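Pseudoalteromonas arctica PAMC 21717 (Pseudoalteromonas arctica, PDB 5YL7) is a cold-active, calcium-binding serine protease of the subtilase family that hydrolyses peptide bonds in proteins. Local coordinates at residues A38-G43 with V130-K135; N51-P56 with N124-P129; D145-A150 with Q183-T188; I168-G173 with T194-A199. One frame throughout, in Å; residues are numbered along the deposited sequence.

In the fold
From the N terminus, strand 36-41 opens the long loop that contact 1 closes at residues 130-135, and contact 2 lies wholly within that span, pairing the loop 51-56 with the start of the same strand 126-131. Val39 N to Val128 O, a probable hydrogen bond of 3.0 Å, ties the two contacts together. The chain then enters helix 140-150, the first partner in contact 3, before strand 167-170 begins contact 4. Helix 180-191 completes contact 3 and strand 195-199 completes contact 4, so these two cross. Contacts 1, 2 and 4 all reach one parallel sheet, while contact 3 joins two helices beside it; Ile147 CD1 meets Met170 SD at 3.6 Å.

Contact 1: residues A38-G43 with V130-K135; sequences AVLDTG and VRVLGK
In the central parallel sheet of the subtilase fold, strands 36-41 and 126-131 end side by side, Leu40 bridging to Val130 and Asp41 to Arg131. Val130 N donates to Val39 O (2.9 Å) and Asp41 N to Val130 O (3.0 Å). Just beyond, Asp41 O takes two donors: Val132 N lies almost in line with the carbonyl at 2.8 Å, whereas Leu133 N comes from above its plane at 3.1 Å. Leu40 and Val130 point the same way, Leu40 CD1 3.8 Å from Val130 CB, on the face covered by helix 140-150. With CG anti to the backbone N (chi1 177°) and the chain extended to NE, Arg131 reaches past Thr42; NE donates to Thr42 O at 3.1 Å, in the guanidinium plane but above the carbonyl plane. NH1 and NH2 are hydrogen-bonded to Asp59 OD2 and Ala67 O. A leucine in place of Arg131 would probably leave Thr42 O without this donor and Asp59, a calcium ligand, without its hydrogen bond from NH1. Asp41 OD1 accepts from Thr42 N on its anti lone pair and is also hydrogen-bonded to His100 ND1, geometry consistent with the Asp-His-Ser catalytic triad of subtilisin-like proteases, Ser281 being the probable third member.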
loop_
_atom_site.group_PDB
_atom_site.type_symbol
_atom_site.label_atom_id
_atom_site.label_comp_id
_atom_site.label_asym_id
_atom_site.label_seq_id
_atom_site.Cartn_x
_atom_site.Cartn_y
_atom_site.Cartn_z
ATOM N N ALA A 38 6.548 -3.585 4.895
ATOM C CA ALA A 38 7.312 -3.405 3.649
ATOM C C ALA A 38 6.370 -2.891 2.574
ATOM O O ALA A 38 5.317 -3.489 2.339
ATOM C CB ALA A 38 8.012 -4.694 3.289
ATOM N N VAL A 39 6.760 -1.827 1.914
ATOM C CA VAL A 39 5.977 -1.212 0.825
ATOM C C VAL A 39 6.717 -1.488 -0.457
ATOM O O VAL A 39 7.831 -0.959 -0.666
ATOM C CB VAL A 39 5.758 0.273 1.066
ATOM C CG1 VAL A 39 5.206 0.937 -0.143
ATOM C CG2 VAL A 39 4.894 0.481 2.271
ATOM N N LEU A 40 6.171 -2.377 -1.298
ATOM C CA LEU A 40 6.800 -2.805 -2.554
ATOM C C LEU A 40 6.245 -1.950 -3.642
ATOM O O LEU A 40 5.057 -2.096 -3.969
ATOM C CB LEU A 40 6.524 -4.295 -2.804
ATOM C CG LEU A 40 7.468 -5.277 -2.125
ATOM C CD1 LEU A 40 7.410 -5.162 -0.611
ATOM C CD2 LEU A 40 7.097 -6.706 -2.522
ATOM N N ASP A 41 7.015 -1.006 -4.175
ATOM C CA ASP A 41 6.444 0.079 -4.954
ATOM C C ASP A 41 7.531 0.733 -5.748
ATOM O O ASP A 41 8.599 0.127 -6.067
ATOM C CB ASP A 41 5.629 1.000 -4.001
ATOM C CG ASP A 41 4.477 1.600 -4.628
ATOM O OD1 ASP A 41 4.632 2.399 -5.574
ATOM O OD2 ASP A 41 3.335 1.398 -4.180
ATOM N N THR A 42 7.333 2.030 -6.065
ATOM C CA THR A 42 8.266 2.781 -6.898
ATOM C C THR A 42 9.485 3.313 -6.131
ATOM O O THR A 42 10.330 3.964 -6.745
ATOM C CB THR A 42 7.552 3.946 -7.641
ATOM O OG1 THR A 42 7.155 4.928 -6.624
ATOM C CG2 THR A 42 6.345 3.506 -8.386
ATOM N N GLY A 43 9.548 3.041 -4.838
ATOM C CA GLY A 43 10.481 3.687 -3.967
ATOM C C GLY A 43 9.911 4.822 -3.216
ATOM O O GLY A 43 8.677 5.001 -3.202
ATOM N N VAL A 130 10.748 -1.178 -0.468
ATOM C CA VAL A 130 11.301 -2.167 -1.391
ATOM C C VAL A 130 10.960 -1.717 -2.748
ATOM O O VAL A 130 9.793 -1.756 -3.179
ATOM C CB VAL A 130 10.805 -3.583 -1.051
ATOM C CG1 VAL A 130 11.510 -4.602 -1.941
ATOM C CG2 VAL A 130 11.037 -3.905 0.393
ATOM N N ARG A 131 11.948 -1.193 -3.473
ATOM C CA ARG A 131 11.735 -0.597 -4.751
ATOM C C ARG A 131 11.701 -1.680 -5.820
ATOM O O ARG A 131 12.722 -2.324 -6.067
ATOM C CB ARG A 131 12.729 0.534 -5.082
ATOM C CG ARG A 131 12.553 1.100 -6.436
ATOM C CD ARG A 131 13.305 2.417 -6.582
ATOM N NE ARG A 131 13.000 2.964 -7.882
ATOM C CZ ARG A 131 13.770 3.027 -8.976
ATOM N NH1 ARG A 131 15.010 2.608 -8.933
ATOM N NH2 ARG A 131 13.280 3.473 -10.099
ATOM N N VAL A 132 10.559 -1.855 -6.454
ATOM C CA VAL A 132 10.364 -2.870 -7.481
ATOM C C VAL A 132 9.793 -2.331 -8.737
ATOM O O VAL A 132 9.779 -3.079 -9.755
ATOM C CB VAL A 132 9.508 -4.033 -6.941
ATOM C CG1 VAL A 132 10.121 -4.712 -5.699
ATOM C CG2 VAL A 132 8.081 -3.609 -6.676
ATOM N N LEU A 133 9.369 -1.092 -8.778
ATOM C CA LEU A 133 8.739 -0.434 -9.951
ATOM C C LEU A 133 9.531 0.802 -10.338
ATOM O O LEU A 133 9.898 1.614 -9.474
ATOM C CB LEU A 133 7.327 0.007 -9.668
ATOM C CG LEU A 133 6.356 -1.026 -9.072
ATOM C CD1 LEU A 133 5.011 -0.377 -8.802
ATOM C CD2 LEU A 133 6.172 -2.196 -10.020
ATOM N N GLY A 134 9.815 0.929 -11.623
ATOM C CA GLY A 134 10.454 2.098 -12.205
ATOM C C GLY A 134 9.807 2.547 -13.447
ATOM O O GLY A 134 8.577 2.499 -13.618
ATOM N N LYS A 135 10.630 3.048 -14.386
ATOM C CA LYS A 135 10.027 3.533 -15.650
ATOM C C LYS A 135 9.371 2.391 -16.420
ATOM O O LYS A 135 10.072 1.364 -16.643
ATOM C CB LYS A 135 11.108 4.133 -16.524
ATOM C CG LYS A 135 11.657 5.457 -15.980
ATOM C CD LYS A 135 12.888 5.923 -16.730
ATOM C CE LYS A 135 12.537 6.385 -18.091
ATOM N NZ LYS A 135 13.750 6.952 -18.827
#

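Contact 2: residues N51-P56 with N124-P129; sequences NANILP and NAKVVP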
loop_
_atom_site.group_PDB
_atom_site.type_symbol
_atom_site.label_atom_id
_atom_site.label_comp_id
_atom_site.label_asym_id
_atom_site.label_seq_id
_atom_site.Cartn_x
_atom_site.Cartn_y
_atom_site.Cartn_z
ATOM N N ASN A 51 9.994 10.615 6.577
ATOM C CA ASN A 51 11.303 9.954 6.673
ATOM C C ASN A 51 11.627 9.413 8.041
ATOM O O ASN A 51 12.317 8.402 8.101
ATOM C CB ASN A 51 12.409 10.901 6.168
ATOM C CG ASN A 51 13.594 10.190 5.834
ATOM O OD1 ASN A 51 14.698 10.456 6.496
ATOM N ND2 ASN A 51 13.555 9.316 4.931
ATOM N N ALA A 52 11.169 10.003 9.096
ATOM C CA ALA A 52 11.476 9.424 10.396
ATOM C C ALA A 52 10.979 8.013 10.607
ATOM O O ALA A 52 11.398 7.276 11.480
ATOM C CB ALA A 52 10.971 10.263 11.531
ATOM N N ASN A 53 9.903 7.627 9.799
ATOM C CA ASN A 53 9.346 6.295 9.873
ATOM C C ASN A 53 9.848 5.398 8.804
ATOM O O ASN A 53 9.307 4.254 8.650
ATOM C CB ASN A 53 7.810 6.364 9.860
ATOM C CG ASN A 53 7.223 6.840 11.142
ATOM O OD1 ASN A 53 7.969 6.953 12.151
ATOM N ND2 ASN A 53 5.937 7.161 11.153
ATOM N N ILE A 54 10.862 5.738 8.050
ATOM C CA ILE A 54 11.475 4.904 6.997
ATOM C C ILE A 54 12.695 4.173 7.549
ATOM O O ILE A 54 13.549 4.846 8.195
ATOM C CB ILE A 54 11.818 5.770 5.794
ATOM C CG1 ILE A 54 10.606 6.338 5.127
ATOM C CG2 ILE A 54 12.743 5.049 4.800
ATOM C CD1 ILE A 54 9.774 5.366 4.374
ATOM N N LEU A 55 12.800 2.915 7.319
ATOM C CA LEU A 55 13.951 2.070 7.599
ATOM C C LEU A 55 14.722 1.840 6.327
ATOM O O LEU A 55 14.245 2.045 5.217
ATOM C CB LEU A 55 13.503 0.734 8.164
ATOM C CG LEU A 55 12.948 0.784 9.563
ATOM C CD1 LEU A 55 12.261 -0.544 9.863
ATOM C CD2 LEU A 55 14.131 1.022 10.526
ATOM N N PRO A 56 15.983 1.381 6.393
ATOM C CA PRO A 56 16.674 0.970 5.232
ATOM C C PRO A 56 15.899 -0.106 4.474
ATOM O O PRO A 56 15.241 -0.959 5.063
ATOM C CB PRO A 56 17.975 0.307 5.793
ATOM C CG PRO A 56 18.190 1.028 7.072
ATOM C CD PRO A 56 16.786 1.231 7.606
ATOM N N ASN A 124 2.898 4.658 14.264
ATOM C CA ASN A 124 4.094 4.256 15.082
ATOM C C ASN A 124 4.759 3.000 14.570
ATOM O O ASN A 124 5.710 2.542 15.148
ATOM C CB ASN A 124 3.709 4.134 16.552
ATOM C CG ASN A 124 3.555 5.455 17.239
ATOM O OD1 ASN A 124 4.200 6.429 16.929
ATOM N ND2 ASN A 124 2.547 5.515 18.093
ATOM N N ALA A 125 4.296 2.480 13.390
ATOM C CA ALA A 125 5.028 1.441 12.686
ATOM C C ALA A 125 6.184 2.076 11.977
ATOM O O ALA A 125 6.329 3.288 11.880
ATOM C CB ALA A 125 4.108 0.704 11.730
ATOM N N LYS A 126 6.997 1.254 11.317
ATOM C CA LYS A 126 8.037 1.689 10.432
ATOM C C LYS A 126 7.898 1.012 9.074
ATOM O O LYS A 126 7.377 -0.163 9.016
ATOM C CB LYS A 126 9.420 1.355 10.962
ATOM C CG LYS A 126 9.712 1.979 12.271
ATOM C CD LYS A 126 9.934 3.452 12.149
ATOM C CE LYS A 126 10.883 3.987 13.288
ATOM N NZ LYS A 126 10.188 3.963 14.559
ATOM N N VAL A 127 8.284 1.709 8.024
ATOM C CA VAL A 127 8.179 1.213 6.648
ATOM C C VAL A 127 9.552 0.861 6.110
ATOM O O VAL A 127 10.487 1.680 6.187
ATOM C CB VAL A 127 7.516 2.205 5.754
ATOM C CG1 VAL A 127 7.686 1.904 4.246
ATOM C CG2 VAL A 127 6.045 2.314 6.072
ATOM N N VAL A 128 9.633 -0.342 5.543
ATOM C CA VAL A 128 10.820 -0.746 4.736
ATOM C C VAL A 128 10.436 -0.544 3.303
ATOM O O VAL A 128 9.527 -1.227 2.767
ATOM C CB VAL A 128 11.217 -2.195 4.994
ATOM C CG1 VAL A 128 12.241 -2.720 4.042
ATOM C CG2 VAL A 128 11.687 -2.347 6.415
ATOM N N PRO A 129 11.050 0.361 2.587
ATOM C CA PRO A 129 10.782 0.575 1.203
ATOM C C PRO A 129 11.485 -0.428 0.336
ATOM O O PRO A 129 12.691 -0.596 0.455
ATOM C CB PRO A 129 11.314 1.985 0.936
ATOM C CG PRO A 129 12.464 2.109 1.907
ATOM C CD PRO A 129 12.072 1.307 3.116
HETATM O O HOH W 1 7.583 4.876 14.020
#
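Lys126 folds its side chain across the backbone of Asn53. Its CB lies 3.6 Å from Leu55 CD1, the leucine crossing it at about a right angle. A bend at chi2 (-72°) then carries the chain over the loop, where CD comes within 3.6 Å of Asn53 O, and CE passes 3.8 Å from Ala52 O. A second bend at chi4 (-71°) positions NZ, which donates a hydrogen bond to a water 2.8 Å away. That water also lies within hydrogen-bonding distance of Asn53 OD1 and Ala125 O, though acceptors around it outnumber its protons, so not every bond can be made at once. Beneath this, the loop 51-56, which leads to strand 58-59 at one edge of the subtilase parallel sheet, is fastened to strand 126-131 by a single bridge between Ile54 and Val127. The evidence is a pair of nearly straight backbone bonds, Val127 N to Asn53 O at 2.8 Å and Leu55 N to Val127 O at 2.9 Å. Asn53 holds its CG over Ala125 O, and its ND2 is hydrogen-bonded to Ala109 O, at the C-terminal end of helix 100-109. Were Asn53 an alanine, Ala109 O would probably lose this donor and the water one of its anchors. Further along, Ile54 CD1 rests 4.0 Å from Val127 CG1, the two side chains pointing the same way, while Leu55 CD1 also touches Val128 CG2.

Contact 3: residues D145-A150 with Q183-T188; sequences DGIIWA and QNAINT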
loop_
_atom_site.group_PDB
_atom_site.type_symbol
_atom_site.label_atom_id
_atom_site.label_comp_id
_atom_site.label_asym_id
_atom_site.label_seq_id
_atom_site.Cartn_x
_atom_site.Cartn_y
_atom_site.Cartn_z
ATOM N N ASP A 145 11.263 -11.331 -5.889
ATOM C CA ASP A 145 12.411 -11.242 -5.004
ATOM C C ASP A 145 12.209 -10.207 -3.873
ATOM O O ASP A 145 12.644 -10.360 -2.750
ATOM C CB ASP A 145 13.669 -11.011 -5.801
ATOM C CG ASP A 145 14.154 -12.221 -6.531
ATOM O OD1 ASP A 145 13.739 -13.362 -6.163
ATOM O OD2 ASP A 145 15.039 -12.050 -7.397
ATOM N N GLY A 146 11.488 -9.119 -4.245
ATOM C CA GLY A 146 11.116 -8.170 -3.233
ATOM C C GLY A 146 10.257 -8.723 -2.089
ATOM O O GLY A 146 10.466 -8.425 -0.933
ATOM N N ILE A 147 9.280 -9.547 -2.526
ATOM C CA ILE A 147 8.394 -10.213 -1.531
ATOM C C ILE A 147 9.226 -11.115 -0.625
ATOM O O ILE A 147 9.123 -11.036 0.604
ATOM C CB ILE A 147 7.341 -11.061 -2.244
ATOM C CG1 ILE A 147 6.359 -10.157 -3.080
ATOM C CG2 ILE A 147 6.624 -11.973 -1.307
ATOM C CD1 ILE A 147 5.479 -10.918 -4.052
ATOM N N ILE A 148 10.079 -11.907 -1.250
ATOM C CA ILE A 148 10.940 -12.829 -0.441
ATOM C C ILE A 148 11.802 -12.052 0.555
ATOM O O ILE A 148 11.779 -12.320 1.767
ATOM C CB ILE A 148 11.808 -13.674 -1.396
ATOM C CG1 ILE A 148 10.935 -14.610 -2.218
ATOM C CG2 ILE A 148 12.871 -14.466 -0.573
ATOM C CD1 ILE A 148 11.641 -15.138 -3.425
ATOM N N TRP A 149 12.533 -11.067 0.008
ATOM C CA TRP A 149 13.467 -10.319 0.880
ATOM C C TRP A 149 12.739 -9.569 1.990
ATOM O O TRP A 149 13.194 -9.450 3.115
ATOM C CB TRP A 149 14.326 -9.388 -0.013
ATOM C CG TRP A 149 15.381 -8.627 0.741
ATOM C CD1 TRP A 149 16.658 -9.091 1.076
ATOM C CD2 TRP A 149 15.285 -7.316 1.298
ATOM N NE1 TRP A 149 17.299 -8.100 1.750
ATOM C CE2 TRP A 149 16.505 -7.022 1.953
ATOM C CE3 TRP A 149 14.278 -6.360 1.343
ATOM C CZ2 TRP A 149 16.745 -5.811 2.556
ATOM C CZ3 TRP A 149 14.543 -5.183 2.008
ATOM C CH2 TRP A 149 15.760 -4.928 2.613
ATOM N N ALA A 150 11.604 -8.945 1.626
ATOM C CA ALA A 150 10.841 -8.145 2.557
ATOM C C ALA A 150 10.445 -8.959 3.762
ATOM O O ALA A 150 10.377 -8.450 4.890
ATOM C CB ALA A 150 9.587 -7.643 1.937
ATOM N N GLN A 183 3.499 -16.747 -6.769
ATOM C CA GLN A 183 2.907 -17.558 -5.720
ATOM C C GLN A 183 3.987 -18.160 -4.855
ATOM O O GLN A 183 3.825 -18.214 -3.637
ATOM C CB GLN A 183 2.028 -18.646 -6.329
ATOM C CG GLN A 183 1.259 -19.433 -5.292
ATOM C CD GLN A 183 0.225 -18.570 -4.589
ATOM O OE1 GLN A 183 -0.784 -18.122 -5.250
ATOM N NE2 GLN A 183 0.366 -18.301 -3.316
ATOM N N ASN A 184 5.075 -18.594 -5.433
ATOM C CA ASN A 184 6.200 -19.135 -4.633
ATOM C C ASN A 184 6.716 -18.135 -3.618
ATOM O O ASN A 184 6.993 -18.417 -2.456
ATOM C CB ASN A 184 7.357 -19.620 -5.539
ATOM C CG ASN A 184 7.104 -20.900 -6.273
ATOM O OD1 ASN A 184 6.242 -21.671 -5.923
ATOM N ND2 ASN A 184 7.861 -21.075 -7.323
ATOM N N ALA A 185 6.868 -16.892 -4.111
ATOM C CA ALA A 185 7.343 -15.804 -3.224
ATOM C C ALA A 185 6.372 -15.510 -2.063
ATOM O O ALA A 185 6.765 -15.350 -0.910
ATOM C CB ALA A 185 7.646 -14.588 -4.060
ATOM N N ILE A 186 5.068 -15.417 -2.415
ATOM C CA ILE A 186 4.032 -15.245 -1.441
ATOM C C ILE A 186 4.044 -16.362 -0.396
ATOM O O ILE A 186 3.896 -16.108 0.791
ATOM C CB ILE A 186 2.686 -15.092 -2.113
ATOM C CG1 ILE A 186 2.679 -13.761 -2.886
ATOM C CG2 ILE A 186 1.502 -15.204 -1.162
ATOM C CD1 ILE A 186 1.480 -13.661 -3.807
ATOM N N ASN A 187 4.181 -17.625 -0.881
ATOM C CA ASN A 187 4.217 -18.737 0.062
ATOM C C ASN A 187 5.401 -18.600 1.034
ATOM O O ASN A 187 5.212 -18.884 2.191
ATOM C CB ASN A 187 4.295 -20.036 -0.712
ATOM C CG ASN A 187 3.067 -20.415 -1.523
ATOM O OD1 ASN A 187 1.998 -19.847 -1.334
ATOM N ND2 ASN A 187 3.244 -21.387 -2.439
ATOM N N THR A 188 6.526 -18.221 0.526
ATOM C CA THR A 188 7.705 -17.962 1.330
ATOM C C THR A 188 7.421 -16.853 2.369
ATOM O O THR A 188 7.661 -17.000 3.589
ATOM C CB THR A 188 8.917 -17.579 0.522
ATOM O OG1 THR A 188 9.333 -18.774 -0.198
ATOM C CG2 THR A 188 10.069 -17.068 1.312
#
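Apolar packing of Ile147 and Ile148 around Ala185 carries the contact between helices 140-150 and 180-191. Both helices connect parallel strands in beta-alpha-beta crossovers of the subtilase alpha/beta fold, 140-150 joining 126-131 to 167-170 and 180-191 joining 167-170 to 195-199. The two short segments run almost parallel, 8° apart, with their axes 8.3 Å from each other at closest approach. Ala185 CB points at the neighbouring helix and is flanked by both isoleucines: Ile148 CG1 lies 3.8 Å and Ile147 CG2 3.9 Å from Ala185 CB. In Ile147 the methyl CG2 stands anti to the backbone N, which also sets it against the Ala185 backbone, 3.4 Å from Ala185 O. The side chains of Ile147 and Ile186 cross at an angle, CD1 of the first 4.2 Å from CG1 of the second. At the margin Ile148 CG2 meets Thr188 CG2 at 4.3 Å.

Polar bonding runs along each helix rather than between them. In the second, the Gln183 amide reaches one turn on, NE2 donating to Asn187 OD1 at 3.0 Å from above that carbonyl plane.

The first helix also rests on the parallel sheet, Ile147 touching Leu40, Ile168 and Met170. With no hydrogen bond between the segments, only van der Waals contact of these aliphatic groups with each other and with the Ala185 backbone, the placing of the helices probably depends on shape fit and on the sheet under the first.

Contact 4: residues I168-G173 with T194-A199; sequences INMSLG and TVVVIA
Met170 O serves two donors where its strand ends: Ala199 N reaches across at 3.1 Å, and Leu172 N forms a weak bond that closes an inverse gamma turn centred on Ser171. Before this turn, strands 167-170 and 195-199 are neighbours in the central parallel sheet of the subtilase fold, with segment axes 4.8 Å apart and 17° between their directions. Three further backbone bonds fix the register: Ile168 N to Val195 O, Val197 N to Ile168 O, and Met170 N to Val197 O. Toward helix 140-150, Ile168 and Val196 lie side by side. Met170 packs its terminal methyl against Val196 CG1 and Ile198 CD1, though CE, modelled with distorted geometry, is placed only approximately. Thr194 turns its CG2 to Ile168, 3.6 Å from both CG1 and CD1; its hydroxyl is hydrogen-bonded to Ala165 O. The Ser171 hydroxyl is hydrogen-bonded to Ser281 O, placing the turn beside the probable catalytic serine, and the Gly173 backbone is hydrogen-bonded to a bound peptide, consistent with the Ser-Leu-Gly segment that borders the substrate cleft in subtilisins. One water joins the two segments, donating to Leu172 O at 3.0 Å and to Ala199 O at 2.8 Å.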
loop_
_atom_site.group_PDB
_atom_site.type_symbol
_atom_site.label_atom_id
_atom_site.label_comp_id
_atom_site.label_asym_id
_atom_site.label_seq_id
_atom_site.Cartn_x
_atom_site.Cartn_y
_atom_site.Cartn_z
ATOM N N ILE A 168 3.344 -6.993 4.219
ATOM C CA ILE A 168 3.748 -6.498 2.876
ATOM C C ILE A 168 2.557 -5.810 2.302
ATOM O O ILE A 168 1.421 -6.342 2.300
ATOM C CB ILE A 168 4.200 -7.640 1.996
ATOM C CG1 ILE A 168 5.653 -8.072 2.393
ATOM C CG2 ILE A 168 4.111 -7.348 0.538
ATOM C CD1 ILE A 168 6.031 -9.412 1.844
ATOM N N ASN A 169 2.782 -4.640 1.718
ATOM C CA ASN A 169 1.807 -3.936 0.853
ATOM C C ASN A 169 2.264 -3.939 -0.568
ATOM O O ASN A 169 3.388 -3.503 -0.874
ATOM C CB ASN A 169 1.604 -2.489 1.363
ATOM C CG ASN A 169 0.511 -1.792 0.620
ATOM O OD1 ASN A 169 -0.653 -1.856 1.010
ATOM N ND2 ASN A 169 0.854 -1.160 -0.544
ATOM N N MET A 170 1.423 -4.415 -1.478
ATOM C CA MET A 170 1.672 -4.365 -2.928
ATOM C C MET A 170 0.531 -3.648 -3.560
ATOM O O MET A 170 -0.529 -4.187 -3.978
ATOM C CB MET A 170 1.787 -5.762 -3.587
ATOM C CG MET A 170 3.170 -6.367 -3.234
ATOM S SD MET A 170 3.545 -7.837 -4.273
ATOM C CE MET A 170 2.799 -8.489 -3.211
ATOM N N SER A 171 0.749 -2.356 -3.836
ATOM C CA SER A 171 -0.191 -1.462 -4.567
ATOM C C SER A 171 0.216 -1.485 -6.014
ATOM O O SER A 171 0.709 -0.477 -6.574
ATOM C CB SER A 171 -0.109 -0.087 -3.968
ATOM O OG SER A 171 -0.773 -0.027 -2.737
ATOM N N LEU A 172 0.119 -2.619 -6.665
ATOM C CA LEU A 172 0.638 -2.869 -8.027
ATOM C C LEU A 172 -0.043 -4.038 -8.624
ATOM O O LEU A 172 -0.689 -4.839 -7.888
ATOM C CB LEU A 172 2.189 -3.022 -7.977
ATOM C CG LEU A 172 2.694 -4.230 -7.165
ATOM C CD1 LEU A 172 2.576 -5.578 -7.922
ATOM C CD2 LEU A 172 4.143 -4.103 -6.737
ATOM N N GLY A 173 0.022 -4.165 -9.913
ATOM C CA GLY A 173 -0.493 -5.377 -10.554
ATOM C C GLY A 173 -0.587 -5.271 -12.039
ATOM O O GLY A 173 -0.109 -4.313 -12.663
ATOM N N THR A 194 4.721 -13.284 7.443
ATOM C CA THR A 194 4.353 -11.949 6.863
ATOM C C THR A 194 3.009 -12.076 6.173
ATOM O O THR A 194 2.806 -12.949 5.280
ATOM C CB THR A 194 5.371 -11.559 5.838
ATOM O OG1 THR A 194 6.693 -11.573 6.451
ATOM C CG2 THR A 194 5.101 -10.202 5.249
ATOM N N VAL A 195 2.037 -11.224 6.532
ATOM C CA VAL A 195 0.769 -11.091 5.812
ATOM C C VAL A 195 0.956 -10.220 4.586
ATOM O O VAL A 195 1.705 -9.236 4.623
ATOM C CB VAL A 195 -0.351 -10.610 6.752
ATOM C CG1 VAL A 195 -0.156 -9.180 7.201
ATOM C CG2 VAL A 195 -1.745 -10.776 6.144
ATOM N N VAL A 196 0.257 -10.575 3.512
ATOM C CA VAL A 196 0.450 -9.931 2.206
ATOM C C VAL A 196 -0.845 -9.238 1.798
ATOM O O VAL A 196 -1.840 -9.948 1.611
ATOM C CB VAL A 196 0.917 -10.950 1.171
ATOM C CG1 VAL A 196 1.175 -10.235 -0.146
ATOM C CG2 VAL A 196 2.204 -11.617 1.613
ATOM N N VAL A 197 -0.812 -7.925 1.648
ATOM C CA VAL A 197 -1.971 -7.118 1.302
ATOM C C VAL A 197 -1.770 -6.528 -0.051
ATOM O O VAL A 197 -0.731 -5.932 -0.315
ATOM C CB VAL A 197 -2.133 -6.004 2.393
ATOM C CG1 VAL A 197 -3.365 -5.138 2.056
ATOM C CG2 VAL A 197 -2.314 -6.621 3.781
ATOM N N ILE A 198 -2.802 -6.658 -0.930
ATOM C CA ILE A 198 -2.658 -6.359 -2.344
ATOM C C ILE A 198 -3.848 -5.571 -2.852
ATOM O O ILE A 198 -5.006 -5.789 -2.465
ATOM C CB ILE A 198 -2.507 -7.650 -3.175
ATOM C CG1 ILE A 198 -1.325 -8.464 -2.606
ATOM C CG2 ILE A 198 -2.303 -7.300 -4.648
ATOM C CD1 ILE A 198 -1.026 -9.765 -3.317
ATOM N N ALA A 199 -3.542 -4.572 -3.699
ATOM C CA ALA A 199 -4.566 -3.848 -4.460
ATOM C C ALA A 199 -5.186 -4.701 -5.524
ATOM O O ALA A 199 -4.499 -5.291 -6.358
ATOM C CB ALA A 199 -3.981 -2.645 -5.083
HETATM O O HOH W 2 -2.899 -6.809 -8.040
#